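Local coordinates for uncharacterized protein AsqI (Emericella nidulans, PDB 5YY3) that catalyses the zinc-dependent conversion of 4'-methoxycyclopenin into 4'-methoxyviridicatin with release of methyl isocyanate, a step of aspoquinolone biosynthesis, at residues Q413-H418 / E631-I636; T490-I495 / I578-G583. All coordinates share one frame; numbering follows the deposited sequence.

The two contacts lie with their centres 11 Å apart on one flank of the chain, away from the zinc ligands. Interaction 2 pairs strand 487-497 with strand 571-580 inside the hemocyanin-type Ig-like domain. Interaction 1 packs the loop between helix 391-410 and strand 422-431 against the loop leading into strand 636-644. Along the chain interaction 2 is nested within the loop that interaction 1 closes. They meet directly: Phe635 O lies 2.8 Å from Ala579 N and His418 O lies 2.9 Å from Asp581 N, both probable hydrogen bonds. Strand 571-580, paired to 487-497 and 636-644, and the residue just after it thus connect them, and the connection following helix 391-410 is fastened to the same sheet end.

Interaction 1. Residues Q413-H418 / E631-I636; sequences QDITAH and ELYPFI
Ile415 and Thr416 meet Tyr633, Phe635 and Ile636 mainly through apolar side chains; the two segments together bury 197 Å². Ile415 splits its branches: CG2 lies 3.8 Å from Tyr633 CE1, the two side chains crossing at about a right angle, while CG1, anti to the backbone N (chi1 -155°), reaches 4.0 Å from Ile636 CD1. The methyl of Thr416 comes up to the edge of the Tyr633 ring near its plane, with CG2 4.0 Å from CE1, and lies equally close to Phe635 CZ.

The backbone joins in at the second ring. Ile415 O sits at the edge of Phe635, 3.4 Å from CE2, near the ring plane.

Polar bonds shape each loop internally. Asp414 OD1 accepts from Thr416 N at 2.9 Å, an Asx turn, and also from Thr416 OG1 at 2.7 Å; both donors approach from one face of the carboxylate. This fixes the threonine hydroxyl on the aspartate and leaves CG2 for the rings. Tyr633 to Ile636 form a type I beta turn, closed by the bond from Ile636 N to Tyr633 O (3.1 Å).

Gln612 of helix 611-614 bonds Asp414 and Ile415 and touches Tyr633, while Phe635 and Ile636 rest on Ile578 of strand 571-580, at the entry to strand 636-644.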
loop_
_atom_site.group_PDB
_atom_site.type_symbol
_atom_site.label_atom_id
_atom_site.label_comp_id
_atom_site.label_asym_id
_atom_site.label_seq_id
_atom_site.Cartn_x
_atom_site.Cartn_y
_atom_site.Cartn_z
ATOM N N GLN A 413 -25.710 -13.574 32.544
ATOM C CA GLN A 413 -25.352 -14.018 33.890
ATOM C C GLN A 413 -25.041 -12.816 34.759
ATOM O O GLN A 413 -24.552 -11.793 34.272
ATOM C CB GLN A 413 -24.162 -14.989 33.866
ATOM C CG GLN A 413 -22.890 -14.435 33.231
ATOM C CD GLN A 413 -21.803 -15.488 33.060
ATOM O OE1 GLN A 413 -21.959 -16.628 33.485
ATOM N NE2 GLN A 413 -20.705 -15.114 32.400
ATOM N N ASP A 414 -25.354 -12.947 36.044
ATOM C CA ASP A 414 -25.102 -11.915 37.047
ATOM C C ASP A 414 -23.602 -11.803 37.339
ATOM O O ASP A 414 -22.987 -12.763 37.807
ATOM C CB ASP A 414 -25.862 -12.255 38.329
ATOM C CG ASP A 414 -25.917 -11.100 39.300
ATOM O OD1 ASP A 414 -24.965 -10.291 39.339
ATOM O OD2 ASP A 414 -26.924 -11.000 40.032
ATOM N N ILE A 415 -23.014 -10.636 37.094
ATOM C CA ILE A 415 -21.571 -10.491 37.236
ATOM C C ILE A 415 -21.143 -10.520 38.708
ATOM O O ILE A 415 -19.962 -10.729 39.009
ATOM C CB ILE A 415 -21.055 -9.177 36.568
ATOM C CG1 ILE A 415 -19.586 -9.321 36.190
ATOM C CG2 ILE A 415 -21.217 -7.973 37.484
ATOM C CD1 ILE A 415 -19.307 -10.534 35.344
ATOM N N THR A 416 -22.101 -10.316 39.617
ATOM C CA THR A 416 -21.829 -10.359 41.055
ATOM C C THR A 416 -22.073 -11.751 41.650
ATOM O O THR A 416 -21.581 -12.056 42.731
ATOM C CB THR A 416 -22.699 -9.362 41.836
ATOM O OG1 THR A 416 -24.064 -9.788 41.780
ATOM C CG2 THR A 416 -22.589 -7.954 41.272
ATOM N N ALA A 417 -22.822 -12.590 40.935
ATOM C CA ALA A 417 -23.290 -13.887 41.444
ATOM C C ALA A 417 -22.231 -14.775 42.119
ATOM O O ALA A 417 -22.550 -15.533 43.027
ATOM C CB ALA A 417 -23.943 -14.658 40.319
ATOM N N HIS A 418 -20.979 -14.702 41.686
ATOM C CA HIS A 418 -19.952 -15.537 42.300
ATOM C C HIS A 418 -18.728 -14.708 42.720
ATOM O O HIS A 418 -17.594 -15.197 42.675
ATOM C CB HIS A 418 -19.539 -16.659 41.343
ATOM C CG HIS A 418 -20.681 -17.506 40.870
ATOM N ND1 HIS A 418 -21.164 -18.578 41.591
ATOM C CD2 HIS A 418 -21.431 -17.449 39.739
ATOM C CE1 HIS A 418 -22.159 -19.142 40.927
ATOM N NE2 HIS A 418 -22.341 -18.475 39.803
ATOM N N GLU A 631 -16.145 1.275 42.924
ATOM C CA GLU A 631 -17.072 1.434 44.034
ATOM C C GLU A 631 -18.079 0.307 44.033
ATOM O O GLU A 631 -18.181 -0.427 45.013
ATOM C CB GLU A 631 -17.771 2.792 43.966
ATOM C CG GLU A 631 -16.857 3.974 44.316
ATOM C CD GLU A 631 -15.701 4.165 43.334
ATOM O OE1 GLU A 631 -15.888 3.935 42.106
ATOM O OE2 GLU A 631 -14.605 4.555 43.797
ATOM N N LEU A 632 -18.797 0.141 42.924
ATOM C CA LEU A 632 -19.874 -0.848 42.863
ATOM C C LEU A 632 -19.393 -2.284 42.622
ATOM O O LEU A 632 -20.100 -3.235 42.957
ATOM C CB LEU A 632 -20.875 -0.448 41.782
ATOM C CG LEU A 632 -22.137 -1.297 41.621
ATOM C CD1 LEU A 632 -22.977 -1.315 42.892
ATOM C CD2 LEU A 632 -22.949 -0.751 40.465
ATOM N N TYR A 633 -18.209 -2.460 42.037
ATOM C CA TYR A 633 -17.697 -3.818 41.781
ATOM C C TYR A 633 -16.262 -3.944 42.257
ATOM O O TYR A 633 -15.343 -3.961 41.449
ATOM C CB TYR A 633 -17.791 -4.181 40.288
ATOM C CG TYR A 633 -19.164 -3.940 39.691
ATOM C CD1 TYR A 633 -20.197 -4.853 39.886
ATOM C CD2 TYR A 633 -19.433 -2.795 38.949
ATOM C CE1 TYR A 633 -21.463 -4.638 39.354
ATOM C CE2 TYR A 633 -20.697 -2.567 38.421
ATOM C CZ TYR A 633 -21.705 -3.494 38.626
ATOM O OH TYR A 633 -22.963 -3.292 38.100
ATOM N N PRO A 634 -16.064 -4.046 43.578
ATOM C CA PRO A 634 -14.715 -3.947 44.150
ATOM C C PRO A 634 -13.891 -5.200 43.887
ATOM O O PRO A 634 -12.666 -5.174 44.016
ATOM C CB PRO A 634 -14.977 -3.761 45.659
ATOM C CG PRO A 634 -16.480 -3.516 45.790
ATOM C CD PRO A 634 -17.102 -4.197 44.617
ATOM N N PHE A 635 -14.576 -6.282 43.529
ATOM C CA PHE A 635 -13.961 -7.571 43.194
ATOM C C PHE A 635 -13.535 -7.652 41.697
ATOM O O PHE A 635 -13.122 -8.712 41.205
ATOM C CB PHE A 635 -14.949 -8.709 43.533
ATOM C CG PHE A 635 -16.236 -8.618 42.762
ATOM C CD1 PHE A 635 -17.225 -7.725 43.147
ATOM C CD2 PHE A 635 -16.435 -9.384 41.625
ATOM C CE1 PHE A 635 -18.400 -7.608 42.422
ATOM C CE2 PHE A 635 -17.596 -9.272 40.894
ATOM C CZ PHE A 635 -18.586 -8.385 41.294
ATOM N N ILE A 636 -13.670 -6.533 40.989
ATOM C CA ILE A 636 -13.187 -6.380 39.614
ATOM C C ILE A 636 -12.264 -5.175 39.579
ATOM O O ILE A 636 -12.514 -4.168 40.257
ATOM C CB ILE A 636 -14.341 -6.170 38.584
ATOM C CG1 ILE A 636 -15.153 -7.458 38.388
ATOM C CG2 ILE A 636 -13.793 -5.695 37.233
ATOM C CD1 ILE A 636 -16.531 -7.238 37.732
#

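Interaction 2. Residues T490-I495 / I578-G583; sequences TLRLFI and IATDDG
Arg492 and Ile578 form one of two hydrogen-bonded antiparallel pairs, Thr490 with Thr580 being the other, with the non-hydrogen-bonded pair Leu491-Ala579 between them. The short segments run at 149° to each other with axes 4.8 Å apart. Four backbone bonds supply the evidence for this register, among them Arg492 N to Ile578 O at 2.9 Å and Thr580 N to Thr490 O, also 2.9 Å.

Packing is close on both faces of the paired strands. On the Leu491 face, CD2 lies 3.9 Å from Ala579 CB, and Trp469, Val471 and Leu424 close around the leucine. On the other face Arg492 and Ile578 run side by side, with Arg492 CB 3.7 Å from Ile578 CG2. An extended chain from CG to NE carries the guanidinium across Thr580. Its NE-H meets Thr580 OG1 at 3.0 Å, almost straight (171°) and in the guanidinium plane, while that hydroxyl donates to Asp582 OD1 from above the carboxylate plane. The hydroxyl thus accepts from the arginine and donates to the aspartate, linking the two.

Toward the partly exposed end, where Asp582 follows the end of strand 571-580 and Thr490 lies across from it, the grip is looser. Arg492 NH2 forms a salt bridge to Asp582 OD2 at 3.0 Å, but both of its hydrogen bonds to this carboxylate are weak, and the two flat groups are turned 67° apart. Thr490 OG1 lies 3.1 Å from the same Asp582 OD2. The stronger charge partner of Arg492 is Asp598, which bridges NH1, so that two carboxylates probably balance its charge.

The pairing is that of antiparallel neighbours in the beta sheet of a hemocyanin-type Ig-like domain, strand 487-497 being flanked on its other edge by strand 508-517.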
loop_
_atom_site.group_PDB
_atom_site.type_symbol
_atom_site.label_atom_id
_atom_site.label_comp_id
_atom_site.label_asym_id
_atom_site.label_seq_id
_atom_site.Cartn_x
_atom_site.Cartn_y
_atom_site.Cartn_z
ATOM N N THR A 490 -10.234 -17.170 43.401
ATOM C CA THR A 490 -9.585 -17.361 42.112
ATOM C C THR A 490 -9.541 -16.034 41.356
ATOM O O THR A 490 -10.553 -15.329 41.254
ATOM C CB THR A 490 -10.306 -18.431 41.262
ATOM O OG1 THR A 490 -10.228 -19.699 41.920
ATOM C CG2 THR A 490 -9.668 -18.554 39.861
ATOM N N LEU A 491 -8.349 -15.688 40.867
ATOM C CA LEU A 491 -8.141 -14.471 40.081
ATOM C C LEU A 491 -8.186 -14.833 38.604
ATOM O O LEU A 491 -7.463 -15.731 38.161
ATOM C CB LEU A 491 -6.805 -13.810 40.423
ATOM C CG LEU A 491 -6.638 -13.241 41.829
ATOM C CD1 LEU A 491 -5.266 -12.652 41.965
ATOM C CD2 LEU A 491 -7.700 -12.191 42.111
ATOM N N ARG A 492 -9.035 -14.139 37.851
ATOM C CA ARG A 492 -9.186 -14.411 36.430
ATOM C C ARG A 492 -8.772 -13.206 35.596
ATOM O O ARG A 492 -9.399 -12.142 35.673
ATOM C CB ARG A 492 -10.632 -14.801 36.114
ATOM C CG ARG A 492 -11.147 -15.921 36.981
ATOM C CD ARG A 492 -12.627 -16.108 36.794
ATOM N NE ARG A 492 -13.096 -17.229 37.588
ATOM C CZ ARG A 492 -13.175 -18.473 37.144
ATOM N NH1 ARG A 492 -12.829 -18.749 35.895
ATOM N NH2 ARG A 492 -13.605 -19.434 37.949
ATOM N N LEU A 493 -7.725 -13.382 34.799
ATOM C CA LEU A 493 -7.156 -12.287 34.018
ATOM C C LEU A 493 -7.451 -12.393 32.514
ATOM O O LEU A 493 -7.180 -13.425 31.880
ATOM C CB LEU A 493 -5.642 -12.222 34.227
ATOM C CG LEU A 493 -4.875 -11.261 33.313
ATOM C CD1 LEU A 493 -5.104 -9.827 33.697
ATOM C CD2 LEU A 493 -3.395 -11.587 33.288
ATOM N N PHE A 494 -7.995 -11.306 31.966
ATOM C CA PHE A 494 -8.277 -11.163 30.547
ATOM C C PHE A 494 -7.681 -9.856 30.008
ATOM O O PHE A 494 -7.538 -8.869 30.751
ATOM C CB PHE A 494 -9.787 -11.167 30.286
ATOM C CG PHE A 494 -10.467 -12.498 30.528
ATOM C CD1 PHE A 494 -10.815 -12.897 31.815
ATOM C CD2 PHE A 494 -10.818 -13.320 29.454
ATOM C CE1 PHE A 494 -11.463 -14.107 32.039
ATOM C CE2 PHE A 494 -11.473 -14.530 29.663
ATOM C CZ PHE A 494 -11.799 -14.930 30.961
ATOM N N ILE A 495 -7.338 -9.844 28.720
ATOM C CA ILE A 495 -6.995 -8.602 28.033
ATOM C C ILE A 495 -7.821 -8.446 26.764
ATOM O O ILE A 495 -8.380 -9.408 26.238
ATOM C CB ILE A 495 -5.498 -8.519 27.661
ATOM C CG1 ILE A 495 -5.144 -9.569 26.586
ATOM C CG2 ILE A 495 -4.614 -8.606 28.932
ATOM C CD1 ILE A 495 -3.675 -9.548 26.157
ATOM N N ILE A 578 -10.960 -10.295 37.622
ATOM C CA ILE A 578 -12.096 -10.507 38.502
ATOM C C ILE A 578 -11.712 -11.549 39.560
ATOM O O ILE A 578 -10.968 -12.497 39.279
ATOM C CB ILE A 578 -13.369 -10.943 37.705
ATOM C CG1 ILE A 578 -14.568 -11.142 38.640
ATOM C CG2 ILE A 578 -13.121 -12.199 36.883
ATOM C CD1 ILE A 578 -15.874 -11.384 37.897
ATOM N N ALA A 579 -12.176 -11.348 40.791
ATOM C CA ALA A 579 -11.967 -12.349 41.832
ATOM C C ALA A 579 -13.260 -13.118 42.080
ATOM O O ALA A 579 -14.295 -12.536 42.419
ATOM C CB ALA A 579 -11.462 -11.695 43.130
ATOM N N THR A 580 -13.217 -14.429 41.898
ATOM C CA THR A 580 -14.409 -15.217 42.152
ATOM C C THR A 580 -14.230 -16.146 43.342
ATOM O O THR A 580 -13.119 -16.590 43.649
ATOM C CB THR A 580 -14.827 -16.053 40.903
ATOM O OG1 THR A 580 -13.762 -16.929 40.511
ATOM C CG2 THR A 580 -15.178 -15.136 39.748
ATOM N N ASP A 581 -15.336 -16.399 44.027
ATOM C CA ASP A 581 -15.442 -17.531 44.940
ATOM C C ASP A 581 -16.007 -18.723 44.194
ATOM O O ASP A 581 -17.158 -18.698 43.783
ATOM C CB ASP A 581 -16.344 -17.209 46.131
ATOM C CG ASP A 581 -16.473 -18.378 47.091
ATOM O OD1 ASP A 581 -15.466 -19.086 47.316
ATOM O OD2 ASP A 581 -17.589 -18.594 47.608
ATOM N N ASP A 582 -15.201 -19.766 44.036
ATOM C CA ASP A 582 -15.600 -20.936 43.255
ATOM C C ASP A 582 -16.048 -22.135 44.102
ATOM O O ASP A 582 -16.291 -23.212 43.559
ATOM C CB ASP A 582 -14.446 -21.358 42.341
ATOM C CG ASP A 582 -14.149 -20.325 41.262
ATOM O OD1 ASP A 582 -15.061 -19.534 40.925
ATOM O OD2 ASP A 582 -13.007 -20.312 40.754
ATOM N N GLY A 583 -16.177 -21.950 45.416
ATOM C CA GLY A 583 -16.551 -23.036 46.313
ATOM C C GLY A 583 -15.451 -24.076 46.438
ATOM O O GLY A 583 -14.297 -23.805 46.091
#